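Local coordinates for protein VirX1 (Cyanophage Syn10, PDB 6QGM) that iodinates diverse substrates as a viral halogenase of the tryptophan halogenase family, probably flavin-dependent, at residues H274-G279 with T292-S297; E352-T357 with D401-H406. One frame throughout, in Å; residues are numbered along the deposited sequence.

In the fold
Interaction 1 ties a tight turn to a neighbouring strand in the seven-stranded mixed sheet, whereas interaction 2 joins the loop 352-357 to helix 382-408 near the middle of the chain. Their centres lie about 13 Å apart, and the two meet where Cys295 CB approaches Glu352 OE1 at 3.5 Å and Cys295 SG rests 4.0 Å from Pro353 CD. Trp280, next to Gly279, also hydrogen-bonds Glu352, and Phe84 touches both Ala275 and Leu354. The sheet thus backs the loop that helix 382-408 packs against. By analogy with other tryptophan halogenases, the EPLEST loop probably lies near the flavin and halide region, with interaction 1 more peripheral.

Interaction 1. Residues H274-G279 with T292-S297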
loop_
_atom_site.group_PDB
_atom_site.type_symbol
_atom_site.label_atom_id
_atom_site.label_comp_id
_atom_site.label_asym_id
_atom_site.label_seq_id
_atom_site.Cartn_x
_atom_site.Cartn_y
_atom_site.Cartn_z
ATOM N N HIS B 274 3.172 23.778 -27.115
ATOM C CA HIS B 274 4.242 23.663 -28.133
ATOM C C HIS B 274 5.600 23.628 -27.426
ATOM O O HIS B 274 5.994 24.668 -26.882
ATOM C CB HIS B 274 4.161 24.829 -29.111
ATOM C CG HIS B 274 5.077 24.658 -30.264
ATOM N ND1 HIS B 274 4.620 24.324 -31.497
ATOM C CD2 HIS B 274 6.418 24.746 -30.361
ATOM C CE1 HIS B 274 5.634 24.244 -32.338
ATOM N NE2 HIS B 274 6.746 24.477 -31.659
ATOM N N ALA B 275 6.291 22.487 -27.429
ATOM C CA ALA B 275 7.619 22.346 -26.793
ATOM C C ALA B 275 8.638 23.161 -27.593
ATOM O O ALA B 275 8.667 23.020 -28.837
ATOM C CB ALA B 275 8.013 20.906 -26.707
ATOM N N MET B 276 9.420 23.984 -26.891
ATOM C CA MET B 276 10.443 24.911 -27.450
ATOM C C MET B 276 11.833 24.423 -27.033
ATOM O O MET B 276 11.918 23.276 -26.545
ATOM C CB MET B 276 10.209 26.331 -26.931
ATOM C CG MET B 276 8.803 26.822 -27.181
ATOM S SD MET B 276 8.663 27.637 -28.752
ATOM C CE MET B 276 9.384 29.234 -28.354
ATOM N N LYS B 277 12.879 25.239 -27.210
ATOM C CA LYS B 277 14.285 24.818 -26.943
ATOM C C LYS B 277 14.527 24.684 -25.433
ATOM O O LYS B 277 15.292 23.780 -25.059
ATOM C CB LYS B 277 15.284 25.780 -27.604
ATOM C CG LYS B 277 15.328 25.693 -29.125
ATOM C CD LYS B 277 16.066 26.818 -29.802
ATOM C CE LYS B 277 16.613 26.396 -31.153
ATOM N NZ LYS B 277 17.195 27.540 -31.893
ATOM N N ASN B 278 13.881 25.525 -24.613
ATOM C CA ASN B 278 14.140 25.647 -23.151
ATOM C C ASN B 278 12.834 25.631 -22.357
ATOM O O ASN B 278 12.854 26.115 -21.212
ATOM C CB ASN B 278 14.941 26.912 -22.819
ATOM C CG ASN B 278 16.168 27.049 -23.685
ATOM O OD1 ASN B 278 17.171 26.377 -23.468
ATOM N ND2 ASN B 278 16.073 27.899 -24.687
ATOM N N GLY B 279 11.763 25.068 -22.913
ATOM C CA GLY B 279 10.449 24.954 -22.246
ATOM C C GLY B 279 9.345 24.676 -23.243
ATOM O O GLY B 279 9.544 23.816 -24.129
ATOM N N THR B 292 -1.139 33.633 -25.078
ATOM C CA THR B 292 0.059 32.786 -25.345
ATOM C C THR B 292 1.228 33.198 -24.443
ATOM O O THR B 292 1.395 34.407 -24.219
ATOM C CB THR B 292 0.495 32.911 -26.809
ATOM O OG1 THR B 292 -0.655 32.873 -27.649
ATOM C CG2 THR B 292 1.485 31.851 -27.227
ATOM N N GLY B 293 2.011 32.231 -23.957
ATOM C CA GLY B 293 3.209 32.477 -23.124
ATOM C C GLY B 293 4.245 31.366 -23.241
ATOM O O GLY B 293 3.868 30.250 -23.621
ATOM N N TYR B 294 5.509 31.687 -22.945
ATOM C CA TYR B 294 6.656 30.755 -22.864
ATOM C C TYR B 294 6.903 30.456 -21.383
ATOM O O TYR B 294 7.136 31.421 -20.636
ATOM C CB TYR B 294 7.879 31.407 -23.521
ATOM C CG TYR B 294 9.044 30.510 -23.886
ATOM C CD1 TYR B 294 9.081 29.156 -23.555
ATOM C CD2 TYR B 294 10.143 31.034 -24.532
ATOM C CE1 TYR B 294 10.166 28.361 -23.881
ATOM C CE2 TYR B 294 11.232 30.248 -24.874
ATOM C CZ TYR B 294 11.240 28.908 -24.554
ATOM O OH TYR B 294 12.298 28.134 -24.901
ATOM N N CYS B 295 6.802 29.189 -20.965
ATOM C CA CYS B 295 7.396 28.673 -19.700
ATOM C C CYS B 295 8.795 28.155 -20.015
ATOM O O CYS B 295 8.880 27.253 -20.866
ATOM C CB CYS B 295 6.601 27.519 -19.112
ATOM S SG CYS B 295 5.080 28.071 -18.321
ATOM N N TYR B 296 9.830 28.689 -19.365
ATOM C CA TYR B 296 11.241 28.361 -19.674
ATOM C C TYR B 296 12.070 28.285 -18.393
ATOM O O TYR B 296 11.563 28.631 -17.318
ATOM C CB TYR B 296 11.830 29.371 -20.655
ATOM C CG TYR B 296 12.003 30.780 -20.141
ATOM C CD1 TYR B 296 10.930 31.653 -20.076
ATOM C CD2 TYR B 296 13.250 31.263 -19.778
ATOM C CE1 TYR B 296 11.086 32.957 -19.633
ATOM C CE2 TYR B 296 13.425 32.562 -19.332
ATOM C CZ TYR B 296 12.335 33.413 -19.258
ATOM O OH TYR B 296 12.461 34.698 -18.829
ATOM N N SER B 297 13.309 27.822 -18.543
ATOM C CA SER B 297 14.272 27.578 -17.452
ATOM C C SER B 297 15.444 28.542 -17.594
ATOM O O SER B 297 16.188 28.413 -18.585
ATOM C CB SER B 297 14.738 26.157 -17.477
ATOM O OG SER B 297 15.709 25.925 -16.486
#
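An antiparallel β-meander places the turn between strands 270-275 and 279-285 beside the end of strand 290-296, where the Tyr294 ring reaches across to Met276, Asn278 and Gly279. Within the turn, Met276 N donates to Gly279 O, and Gly279 forms a non-hydrogen-bonded antiparallel pair with Tyr296, their CA atoms 4.3 Å apart. The Tyr294 side chain leaves its strand with CG anti to the backbone N (chi1 -164°), which carries the hydroxyl to the turn. There Tyr294 OH accepts the N-H of Asn278 at 3.1 Å, the bond bent to 143°. Glu309 of helix 303-314 adds weak hydrogen bonds to this hydroxyl and to Asn278 ND2. Met276, bent at chi2 and chi3, folds its tail back over one ring face: its CE lies 4.2 Å from the ring centroid, a CH-pi contact, with SD farther above the same face in a Met-aromatic arrangement. Tyr296 CB, from the same strand, lies over the opposite face, offset toward the rim, while Gly279 N sits at the ring edge. Backbone contacts finish the seam. Gly279 CA points a hydrogen at Cys295 O, 3.1 Å away, and Asn278 O receives a weak hydrogen bond from Ser297 N at 3.2 Å.

Interaction 2. Residues E352-T357 with D401-H406; sequences EPLEST and DFVAMH
Glu355 reaches from the EPLEST loop, a sequence characteristic of tryptophan halogenases, against Phe402, Val403 and His406, which lie within about one turn of helix 382-408. Its CB starts by resting against Val403 CG2 at 4.0 Å. Beside the backbone N rather than anti to it (chi1 -84°), CG stands above the plane of the Phe402 ring just beyond its rim, 3.8 Å from Phe402 CD2 and next to His406 CE1, which is on the same side of that ring. The chain bends at chi2 (-62°), and the Glu355 side chain crosses that of Phe402 at about a right angle. CD then lies 3.3 Å from Phe402 CE2, approaching obliquely, with the carboxylate plane inclined 43° to the ring. Of the two oxygens, OE1 stays by the same CE2 atom, whereas OE2 comes to the edge of the imidazole and accepts the hydrogen bond of His406 NE2; the modelled separation is implausibly short at this resolution, so its exact length is doubtful. Ile465 of helix 462-468 and Ile79 of strand 78-82 also touch Glu355.

The helix itself orients the imidazole. His406 ND1 donates to Phe402 O, one turn earlier, at 2.8 Å, with the acceptor in the ring plane, and this aims NE2 at the loop. Leu354 flanks the histidine from the other segment, its CD2 meeting His406 CB at 3.6 Å, while its CB packs on Val403 CG1. Within the helix, His406 CE1 sits 3.7 Å above the centre of one face of the Phe402 ring.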
loop_
_atom_site.group_PDB
_atom_site.type_symbol
_atom_site.label_atom_id
_atom_site.label_comp_id
_atom_site.label_asym_id
_atom_site.label_seq_id
_atom_site.Cartn_x
_atom_site.Cartn_y
_atom_site.Cartn_z
ATOM N N GLU B 352 3.426 24.851 -13.433
ATOM C CA GLU B 352 3.354 25.429 -14.798
ATOM C C GLU B 352 2.163 24.767 -15.482
ATOM O O GLU B 352 1.945 23.566 -15.301
ATOM C CB GLU B 352 4.671 25.219 -15.537
ATOM C CG GLU B 352 5.055 23.754 -15.761
ATOM C CD GLU B 352 6.322 23.605 -16.574
ATOM O OE1 GLU B 352 6.630 24.556 -17.302
ATOM O OE2 GLU B 352 7.032 22.620 -16.423
ATOM N N PRO B 353 1.341 25.515 -16.252
ATOM C CA PRO B 353 0.040 25.004 -16.722
ATOM C C PRO B 353 0.094 24.060 -17.936
ATOM O O PRO B 353 -0.713 24.193 -18.812
ATOM C CB PRO B 353 -0.711 26.293 -17.061
ATOM C CG PRO B 353 0.410 27.184 -17.596
ATOM C CD PRO B 353 1.617 26.879 -16.722
ATOM N N LEU B 354 1.031 23.116 -17.941
ATOM C CA LEU B 354 1.193 22.099 -19.017
ATOM C C LEU B 354 0.013 21.114 -18.966
ATOM O O LEU B 354 -0.324 20.537 -20.019
ATOM C CB LEU B 354 2.533 21.375 -18.830
ATOM C CG LEU B 354 2.908 20.410 -19.950
ATOM C CD1 LEU B 354 3.019 21.132 -21.277
ATOM C CD2 LEU B 354 4.206 19.686 -19.643
ATOM N N GLU B 355 -0.582 20.927 -17.786
ATOM C CA GLU B 355 -1.791 20.090 -17.621
ATOM C C GLU B 355 -2.952 20.986 -17.166
ATOM O O GLU B 355 -3.860 20.494 -16.490
ATOM C CB GLU B 355 -1.469 18.924 -16.684
ATOM C CG GLU B 355 -0.829 17.751 -17.396
ATOM C CD GLU B 355 -1.689 17.083 -18.467
ATOM O OE1 GLU B 355 -2.938 17.067 -18.289
ATOM O OE2 GLU B 355 -1.120 16.588 -19.484
ATOM N N SER B 356 -2.950 22.240 -17.604
ATOM C CA SER B 356 -4.042 23.229 -17.418
ATOM C C SER B 356 -4.459 23.216 -15.959
ATOM O O SER B 356 -5.663 23.159 -15.668
ATOM C CB SER B 356 -5.198 22.918 -18.325
ATOM O OG SER B 356 -4.760 22.824 -19.677
ATOM N N THR B 357 -3.468 23.268 -15.088
ATOM C CA THR B 357 -3.579 23.004 -13.632
ATOM C C THR B 357 -3.616 24.363 -12.891
ATOM O O THR B 357 -3.894 24.358 -11.682
ATOM C CB THR B 357 -2.524 21.940 -13.277
ATOM O OG1 THR B 357 -2.587 21.590 -11.902
ATOM C CG2 THR B 357 -1.109 22.318 -13.662
ATOM N N ASP B 401 4.367 15.619 -10.331
ATOM C CA ASP B 401 4.938 14.352 -10.879
ATOM C C ASP B 401 4.373 14.065 -12.274
ATOM O O ASP B 401 5.157 13.700 -13.172
ATOM C CB ASP B 401 4.666 13.152 -9.964
ATOM C CG ASP B 401 5.709 12.940 -8.887
ATOM O OD1 ASP B 401 6.816 13.469 -9.034
ATOM O OD2 ASP B 401 5.400 12.272 -7.905
ATOM N N PHE B 402 3.060 14.194 -12.452
ATOM C CA PHE B 402 2.382 13.936 -13.748
ATOM C C PHE B 402 2.965 14.872 -14.812
ATOM O O PHE B 402 3.322 14.414 -15.919
ATOM C CB PHE B 402 0.866 14.084 -13.602
ATOM C CG PHE B 402 0.097 13.870 -14.883
ATOM C CD1 PHE B 402 0.431 12.869 -15.786
ATOM C CD2 PHE B 402 -0.995 14.664 -15.173
ATOM C CE1 PHE B 402 -0.297 12.699 -16.961
ATOM C CE2 PHE B 402 -1.717 14.502 -16.347
ATOM C CZ PHE B 402 -1.367 13.527 -17.242
ATOM N N VAL B 403 3.089 16.157 -14.479
ATOM C CA VAL B 403 3.643 17.200 -15.394
ATOM C C VAL B 403 5.101 16.824 -15.709
ATOM O O VAL B 403 5.468 16.886 -16.880
ATOM C CB VAL B 403 3.492 18.611 -14.785
ATOM C CG1 VAL B 403 4.298 19.660 -15.516
ATOM C CG2 VAL B 403 2.040 19.022 -14.737
ATOM N N ALA B 404 5.885 16.397 -14.714
ATOM C CA ALA B 404 7.297 15.993 -14.894
ATOM C C ALA B 404 7.397 14.842 -15.910
ATOM O O ALA B 404 8.384 14.824 -16.676
ATOM C CB ALA B 404 7.922 15.617 -13.569
ATOM N N MET B 405 6.410 13.933 -15.946
ATOM C CA MET B 405 6.424 12.750 -16.843
ATOM C C MET B 405 6.358 13.177 -18.315
ATOM O O MET B 405 6.910 12.447 -19.148
ATOM C CB MET B 405 5.265 11.806 -16.519
ATOM C CG MET B 405 5.505 10.977 -15.280
ATOM S SD MET B 405 4.284 9.690 -15.030
ATOM C CE MET B 405 4.880 8.947 -13.512
ATOM N N HIS B 406 5.732 14.317 -18.620
ATOM C CA HIS B 406 5.643 14.896 -19.993
ATOM C C HIS B 406 7.042 15.179 -20.554
ATOM O O HIS B 406 7.217 15.075 -21.783
ATOM C CB HIS B 406 4.834 16.200 -20.011
ATOM C CG HIS B 406 3.390 16.047 -19.669
ATOM N ND1 HIS B 406 2.965 15.505 -18.479
ATOM C CD2 HIS B 406 2.277 16.400 -20.332
ATOM C CE1 HIS B 406 1.644 15.502 -18.439
ATOM N NE2 HIS B 406 1.203 16.050 -19.565
#